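Local atomic coordinates of MSM0271 protein (Mycobacterium smegmatis, PDB entry 5SUH), a protein that forms double-ringed trimeric tiles in the shell of the RMM bacterial microcompartment and probably contributes to transport across that shell. Residues A[142-147]-A[170-175]; A[161-166]-A[195-200]. One frame throughout, in Å; residues are numbered along the deposited sequence.

Contact 1 of 2, residues A[142-147]-A[170-175]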
ATOM      1  N   HIS A 142     -29.059  10.518  -5.552  1.00 42.00           N
ATOM      2  CA  HIS A 142     -29.001  11.007  -4.164  1.00 51.18           C
ATOM      3  C   HIS A 142     -30.081  10.288  -3.328  1.00 47.85           C
ATOM      4  O   HIS A 142     -31.092   9.821  -3.866  1.00 50.93           O
ATOM      5  CB  HIS A 142     -29.117  12.544  -4.066  1.00 42.08           C
ATOM      6  CG  HIS A 142     -30.381  13.104  -4.637  1.00 60.19           C
ATOM      7  ND1 HIS A 142     -31.623  12.894  -4.055  1.00 68.62           N
ATOM      8  CD2 HIS A 142     -30.603  13.873  -5.720  1.00 59.82           C
ATOM      9  CE1 HIS A 142     -32.545  13.501  -4.772  1.00 57.77           C
ATOM     10  NE2 HIS A 142     -31.958  14.109  -5.787  1.00 57.23           N
ATOM     11  N   ASP A 143     -29.824  10.168  -2.031  1.00 46.74           N
ATOM     12  CA  ASP A 143     -30.726   9.512  -1.102  1.00 48.69           C
ATOM     13  C   ASP A 143     -30.351   9.817   0.343  1.00 47.78           C
ATOM     14  O   ASP A 143     -29.190  10.147   0.634  1.00 54.70           O
ATOM     15  CB  ASP A 143     -30.709   8.002  -1.323  1.00 53.15           C
ATOM     16  CG  ASP A 143     -31.949   7.306  -0.770  1.00 61.85           C
ATOM     17  OD1 ASP A 143     -32.895   7.986  -0.290  1.00 62.77           O
ATOM     18  OD2 ASP A 143     -31.964   6.060  -0.808  1.00 58.57           O
ATOM     19  N   ILE A 144     -31.333   9.716   1.244  1.00 45.78           N
ATOM     20  CA  ILE A 144     -31.098   9.898   2.681  1.00 44.99           C
ATOM     21  C   ILE A 144     -31.483   8.606   3.400  1.00 44.11           C
ATOM     22  O   ILE A 144     -32.646   8.243   3.439  1.00 50.83           O
ATOM     23  CB  ILE A 144     -31.896  11.099   3.247  1.00 47.24           C
ATOM     24  CG1 ILE A 144     -31.350  12.402   2.680  1.00 50.53           C
ATOM     25  CG2 ILE A 144     -31.819  11.161   4.777  1.00 38.66           C
ATOM     26  CD1 ILE A 144     -32.144  13.616   3.085  1.00 44.45           C
ATOM     27  N   ILE A 145     -30.482   7.910   3.933  1.00 44.88           N
ATOM     28  CA  ILE A 145     -30.672   6.709   4.730  1.00 39.56           C
ATOM     29  C   ILE A 145     -30.743   7.132   6.202  1.00 51.42           C
ATOM     30  O   ILE A 145     -29.727   7.536   6.798  1.00 52.59           O
ATOM     31  CB  ILE A 145     -29.505   5.691   4.541  1.00 48.72           C
ATOM     32  CG1 ILE A 145     -29.578   5.038   3.170  1.00 55.36           C
ATOM     33  CG2 ILE A 145     -29.545   4.579   5.613  1.00 40.24           C
ATOM     34  CD1 ILE A 145     -28.769   5.709   2.142  1.00 57.68           C
ATOM     35  N   THR A 146     -31.926   7.057   6.794  1.00 41.26           N
ATOM     36  CA  THR A 146     -32.060   7.416   8.208  1.00 50.37           C
ATOM     37  C   THR A 146     -31.700   6.265   9.149  1.00 49.29           C
ATOM     38  O   THR A 146     -31.818   5.099   8.782  1.00 56.28           O
ATOM     39  CB  THR A 146     -33.472   7.895   8.537  1.00 47.13           C
ATOM     40  OG1 THR A 146     -34.410   6.839   8.309  1.00 50.89           O
ATOM     41  CG2 THR A 146     -33.818   9.086   7.681  1.00 57.73           C
ATOM     42  N   ASP A 147     -31.197   6.617  10.331  1.00 56.15           N
ATOM     43  CA  ASP A 147     -30.931   5.656  11.402  1.00 56.26           C
ATOM     44  C   ASP A 147     -30.093   4.470  10.895  1.00 58.59           C
ATOM     45  O   ASP A 147     -30.543   3.319  10.901  1.00 55.53           O
ATOM     46  CB  ASP A 147     -32.275   5.183  11.994  1.00 60.49           C
ATOM     47  CG  ASP A 147     -32.114   4.359  13.273  1.00 97.46           C
ATOM     48  OD1 ASP A 147     -31.137   4.598  14.018  1.00112.60           O
ATOM     49  OD2 ASP A 147     -32.978   3.484  13.549  1.00101.70           O
ATOM     50  N   SER A 170     -28.184   9.806  10.521  1.00 36.24           N
ATOM     51  CA  SER A 170     -28.715   9.733   9.173  1.00 38.24           C
ATOM     52  C   SER A 170     -27.580   9.978   8.160  1.00 46.99           C
ATOM     53  O   SER A 170     -26.658  10.767   8.399  1.00 46.57           O
ATOM     54  CB  SER A 170     -29.845  10.743   8.983  1.00 42.70           C
ATOM     55  OG  SER A 170     -30.956  10.403   9.789  1.00 53.11           O
ATOM     56  N   LEU A 171     -27.642   9.289   7.034  1.00 41.28           N
ATOM     57  CA  LEU A 171     -26.598   9.386   6.021  1.00 36.13           C
ATOM     58  C   LEU A 171     -27.122   9.929   4.679  1.00 46.70           C
ATOM     59  O   LEU A 171     -28.093   9.397   4.129  1.00 42.76           O
ATOM     60  CB  LEU A 171     -25.972   8.018   5.804  1.00 39.42           C
ATOM     61  CG  LEU A 171     -25.034   7.863   4.622  1.00 40.87           C
ATOM     62  CD1 LEU A 171     -23.757   8.664   4.894  1.00 41.82           C
ATOM     63  CD2 LEU A 171     -24.765   6.377   4.399  1.00 36.04           C
ATOM     64  N   LEU A 172     -26.490  10.990   4.168  1.00 43.25           N
ATOM     65  CA  LEU A 172     -26.789  11.472   2.818  1.00 44.26           C
ATOM     66  C   LEU A 172     -25.720  11.035   1.828  1.00 49.51           C
ATOM     67  O   LEU A 172     -24.522  11.255   2.065  1.00 48.12           O
ATOM     68  CB  LEU A 172     -26.886  12.989   2.797  1.00 46.19           C
ATOM     69  CG  LEU A 172     -26.780  13.676   1.436  1.00 39.40           C
ATOM     70  CD1 LEU A 172     -27.972  13.359   0.525  1.00 44.81           C
ATOM     71  CD2 LEU A 172     -26.625  15.169   1.647  1.00 40.68           C
ATOM     72  N   VAL A 173     -26.135  10.414   0.729  1.00 40.63           N
ATOM     73  CA  VAL A 173     -25.178  10.102  -0.335  1.00 39.33           C
ATOM     74  C   VAL A 173     -25.603  10.898  -1.561  1.00 47.26           C
ATOM     75  O   VAL A 173     -26.803  11.044  -1.828  1.00 44.85           O
ATOM     76  CB  VAL A 173     -25.081   8.569  -0.674  1.00 46.21           C
ATOM     77  CG1 VAL A 173     -24.368   7.786   0.443  1.00 36.14           C
ATOM     78  CG2 VAL A 173     -26.454   7.965  -0.964  1.00 48.31           C
ATOM     79  N   TYR A 174     -24.621  11.436  -2.286  1.00 47.19           N
ATOM     80  CA  TYR A 174     -24.886  12.274  -3.455  1.00 42.07           C
ATOM     81  C   TYR A 174     -23.842  12.009  -4.544  1.00 50.03           C
ATOM     82  O   TYR A 174     -22.619  12.143  -4.321  1.00 45.75           O
ATOM     83  CB  TYR A 174     -24.853  13.749  -3.071  1.00 44.93           C
ATOM     84  CG  TYR A 174     -25.807  14.635  -3.826  1.00 41.48           C
ATOM     85  CD1 TYR A 174     -26.820  15.318  -3.151  1.00 45.70           C
ATOM     86  CD2 TYR A 174     -25.689  14.822  -5.207  1.00 41.07           C
ATOM     87  CE1 TYR A 174     -27.708  16.154  -3.837  1.00 41.87           C
ATOM     88  CE2 TYR A 174     -26.570  15.647  -5.892  1.00 46.95           C
ATOM     89  CZ  TYR A 174     -27.577  16.317  -5.193  1.00 46.87           C
ATOM     90  OH  TYR A 174     -28.469  17.147  -5.847  1.00 57.53           O
ATOM     91  N   GLU A 175     -24.321  11.630  -5.719  1.00 37.85           N
ATOM     92  CA  GLU A 175     -23.430  11.294  -6.806  1.00 44.66           C
ATOM     93  C   GLU A 175     -23.685  12.188  -8.024  1.00 49.37           C
ATOM     94  O   GLU A 175     -24.835  12.380  -8.431  1.00 54.22           O
ATOM     95  CB  GLU A 175     -23.585   9.804  -7.175  1.00 39.10           C
ATOM     96  CG  GLU A 175     -22.516   9.311  -8.165  1.00 46.36           C
ATOM     97  CD  GLU A 175     -22.542   7.805  -8.416  1.00 57.59           C
ATOM     98  OE1 GLU A 175     -23.539   7.127  -8.071  1.00 61.64           O
ATOM     99  OE2 GLU A 175     -21.543   7.293  -8.954  1.00 60.16           O
TER
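His142 and Tyr174 lie side by side on one face of an antiparallel strand pair. The two side chains point the same way. CB of His142 sits over one face of the phenol ring, 3.8 Å from the ring centroid and 15° off its normal, a CH-pi contact. The rings themselves are oblique, with planes 38° apart. The His142 chi1 of 59° sets CG between the backbone N and the carbonyl carbon, which carries the imidazole out along the tyrosine. On the same face, Leu172 reaches across with CD1. It meets CG1 of Ile144 at 4.1 Å and the backbone O of Asp143 at 3.4 Å. The other face carries Asp143, Ile145, Leu171 and Val173. There CB of Ile145 faces CB of Leu171 at 4.4 Å. Four backbone hydrogen bonds fix this register, two between Asp143 and Val173 and two between Ile145 and Leu171. The carboxylate of Asp143 forms a salt bridge with Arg80 of a second subunit. The pair is part of the antiparallel sheet of the second BMC domain. Strand 138-145 is outermost within the chain, and strand 170-177 also bonds to strand 208-214. Helix 216-232 packs on the face of Ile144 and Tyr174, and its Thr227 bonds the tyrosine OH.

Contact 2 of 2, residues A[161-166]-A[195-200]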
ATOM      1  N   GLN A 161     -11.604   6.895   4.964  1.00118.76           N
ATOM      2  CA  GLN A 161     -10.549   7.107   5.961  1.00124.42           C
ATOM      3  C   GLN A 161     -10.529   8.402   6.829  1.00108.99           C
ATOM      4  O   GLN A 161      -9.646   8.526   7.695  1.00 99.07           O
ATOM      5  CB  GLN A 161      -9.156   6.947   5.316  1.00126.54           C
ATOM      6  CG  GLN A 161      -8.942   5.884   4.174  1.00150.61           C
ATOM      7  CD  GLN A 161      -9.742   4.566   4.365  1.00159.91           C
ATOM      8  OE1 GLN A 161     -10.602   4.233   3.559  1.00154.80           O
ATOM      9  NE2 GLN A 161      -9.482   3.854   5.463  1.00160.17           N
ATOM     10  N   ALA A 162     -11.508   9.307   6.713  1.00107.97           N
ATOM     11  CA  ALA A 162     -11.472  10.542   7.530  1.00 99.96           C
ATOM     12  C   ALA A 162     -12.348  10.446   8.783  1.00 95.03           C
ATOM     13  O   ALA A 162     -12.104   9.594   9.647  1.00 99.23           O
ATOM     14  CB  ALA A 162     -11.892  11.759   6.678  1.00 93.79           C
ATOM     15  N   SER A 163     -13.341  11.334   8.908  1.00 80.26           N
ATOM     16  CA  SER A 163     -14.294  11.240  10.027  1.00 64.90           C
ATOM     17  C   SER A 163     -15.139  10.012   9.812  1.00 65.22           C
ATOM     18  O   SER A 163     -15.094   9.372   8.743  1.00 60.74           O
ATOM     19  CB  SER A 163     -15.216  12.452  10.206  1.00 69.17           C
ATOM     20  OG  SER A 163     -14.623  13.498  10.942  1.00 76.27           O
ATOM     21  N   MET A 164     -15.911   9.688  10.841  1.00 64.19           N
ATOM     22  CA  MET A 164     -16.658   8.457  10.846  1.00 62.05           C
ATOM     23  C   MET A 164     -18.105   8.717  11.158  1.00 60.39           C
ATOM     24  O   MET A 164     -18.445   9.691  11.837  1.00 66.79           O
ATOM     25  CB  MET A 164     -16.043   7.489  11.860  1.00 69.32           C
ATOM     26  CG  MET A 164     -14.563   7.193  11.562  1.00 83.81           C
ATOM     27  SD  MET A 164     -13.703   6.188  12.791  1.00136.40           S
ATOM     28  CE  MET A 164     -13.757   7.241  14.230  1.00 61.59           C
ATOM     29  N   ILE A 165     -18.957   7.827  10.664  1.00 50.41           N
ATOM     30  CA  ILE A 165     -20.372   7.907  10.957  1.00 47.96           C
ATOM     31  C   ILE A 165     -20.684   6.895  12.053  1.00 46.49           C
ATOM     32  O   ILE A 165     -20.103   5.804  12.082  1.00 56.78           O
ATOM     33  CB  ILE A 165     -21.210   7.644   9.705  1.00 50.63           C
ATOM     34  CG1 ILE A 165     -22.679   7.951   9.972  1.00 52.20           C
ATOM     35  CG2 ILE A 165     -20.971   6.225   9.183  1.00 37.50           C
ATOM     36  CD1 ILE A 165     -23.511   8.015   8.738  1.00 50.71           C
ATOM     37  N   LEU A 166     -21.531   7.297  12.996  1.00 53.96           N
ATOM     38  CA  LEU A 166     -21.935   6.447  14.128  1.00 60.34           C
ATOM     39  C   LEU A 166     -23.331   5.834  13.926  1.00 50.33           C
ATOM     40  O   LEU A 166     -24.186   6.433  13.253  1.00 48.43           O
ATOM     41  CB  LEU A 166     -21.901   7.253  15.427  1.00 57.64           C
ATOM     42  CG  LEU A 166     -20.542   7.826  15.823  1.00 62.15           C
ATOM     43  CD1 LEU A 166     -20.682   8.645  17.095  1.00 55.67           C
ATOM     44  CD2 LEU A 166     -19.485   6.726  15.992  1.00 62.01           C
ATOM     45  N   GLY A 195     -22.924  21.602  11.736  1.00 60.13           N
ATOM     46  CA  GLY A 195     -22.869  20.451  12.622  1.00 52.92           C
ATOM     47  C   GLY A 195     -22.693  19.098  11.936  1.00 45.79           C
ATOM     48  O   GLY A 195     -22.519  18.091  12.605  1.00 49.03           O
ATOM     49  N   LEU A 196     -22.760  19.049  10.606  1.00 58.63           N
ATOM     50  CA  LEU A 196     -22.680  17.766   9.888  1.00 51.40           C
ATOM     51  C   LEU A 196     -21.278  17.168   9.944  1.00 51.28           C
ATOM     52  O   LEU A 196     -20.317  17.807  10.382  1.00 47.63           O
ATOM     53  CB  LEU A 196     -23.114  17.896   8.418  1.00 58.85           C
ATOM     54  CG  LEU A 196     -22.369  18.825   7.432  1.00 71.19           C
ATOM     55  CD1 LEU A 196     -21.008  18.334   6.980  1.00 66.54           C
ATOM     56  CD2 LEU A 196     -23.223  19.028   6.214  1.00 71.86           C
ATOM     57  N   THR A 197     -21.189  15.926   9.490  1.00 47.14           N
ATOM     58  CA  THR A 197     -19.936  15.198   9.467  1.00 48.72           C
ATOM     59  C   THR A 197     -19.585  14.824   8.029  1.00 51.33           C
ATOM     60  O   THR A 197     -20.340  14.112   7.377  1.00 50.74           O
ATOM     61  CB  THR A 197     -20.024  13.920  10.298  1.00 61.35           C
ATOM     62  OG1 THR A 197     -20.450  14.224  11.638  1.00 72.90           O
ATOM     63  CG2 THR A 197     -18.684  13.224  10.298  1.00 54.35           C
ATOM     64  N   VAL A 198     -18.464  15.314   7.521  1.00 52.12           N
ATOM     65  CA  VAL A 198     -18.005  14.927   6.191  1.00 42.51           C
ATOM     66  C   VAL A 198     -17.256  13.591   6.267  1.00 53.00           C
ATOM     67  O   VAL A 198     -16.127  13.517   6.771  1.00 58.17           O
ATOM     68  CB  VAL A 198     -17.141  16.021   5.592  1.00 44.54           C
ATOM     69  CG1 VAL A 198     -16.710  15.653   4.186  1.00 44.06           C
ATOM     70  CG2 VAL A 198     -17.928  17.327   5.599  1.00 45.90           C
ATOM     71  N   VAL A 199     -17.917  12.532   5.809  1.00 46.99           N
ATOM     72  CA  VAL A 199     -17.403  11.175   5.972  1.00 49.07           C
ATOM     73  C   VAL A 199     -16.417  10.821   4.875  1.00 49.87           C
ATOM     74  O   VAL A 199     -15.394  10.187   5.113  1.00 61.03           O
ATOM     75  CB  VAL A 199     -18.554  10.137   6.012  1.00 53.43           C
ATOM     76  CG1 VAL A 199     -18.019   8.732   6.092  1.00 39.92           C
ATOM     77  CG2 VAL A 199     -19.479  10.410   7.190  1.00 52.50           C
ATOM     78  N   ASP A 200     -16.728  11.253   3.669  1.00 47.32           N
ATOM     79  CA  ASP A 200     -15.879  10.983   2.535  1.00 50.72           C
ATOM     80  C   ASP A 200     -16.293  11.907   1.405  1.00 44.09           C
ATOM     81  O   ASP A 200     -17.484  12.215   1.285  1.00 43.51           O
ATOM     82  CB  ASP A 200     -16.002   9.515   2.117  1.00 69.63           C
ATOM     83  CG  ASP A 200     -14.898   9.081   1.163  1.00 79.68           C
ATOM     84  OD1 ASP A 200     -13.837   9.734   1.151  1.00 81.32           O
ATOM     85  OD2 ASP A 200     -15.085   8.086   0.434  1.00 85.49           O
TER
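A classic beta bulge on strand 197-202 of the second BMC domain meets the loop that leads from helix 150-156 to strand 170-177. Val199 and Asp200 form the bulge, both facing Tyr211 of strand 208-214. Ser163 makes the nearest approach from the loop. Its CB lies 3.6 Å from CG2 of Thr197 and 3.7 Å from the backbone O of Val198. Thr197 turns its methyl to the loop, with CG2 anti to the backbone N and OG1 beside that nitrogen (chi1 -55°). The same methyl reaches the backbone O of Met164 at 3.9 Å. Val199 extends two branches to different parts of the loop. CG1 approaches the backbone O of Ser163 at 4.0 Å, while CG2 meets CB of Ile165 at 4.1 Å. CB of Ala162 comes to 4.1 Å from the backbone O of Val199. Outside the pair, Asp200 forms a salt bridge with Arg160, just before the loop segment. Pro60 of another subunit packs on Ser163, and Tyr59 of that subunit packs on Met164. No hydrogen bond joins the two segments. The contact rests on aliphatic carbons set against one another and against backbone carbonyls. It is therefore van der Waals packing, and its fit depends on shape; polar ties of the bulged strand run instead to partners such as Tyr211, Gly213, Gln45 and Arg160.

How the contacts relate
Contacts 1 and 2 belong to the same BMC domain, and their centres are 13 Å apart. They meet directly where CD1 of Ile165, from the loop of contact 2, packs 3.8 Å from CB of Leu171 in contact 1. CD1 of Ile165 also lies 4.2 Å from the backbone O of Ser170. Their segments alternate along the chain, and the loop of contact 2 runs on into strand 170-177. Both contacts reach one sheet. Contact 1 joins outermost strand 138-145 to 170-177, contact 2 reaches the opposite outermost strand 197-202, and strand 208-214 lies between 170-177 and 197-202. Contact 1 borders a second subunit, and contact 2 a third and a fourth.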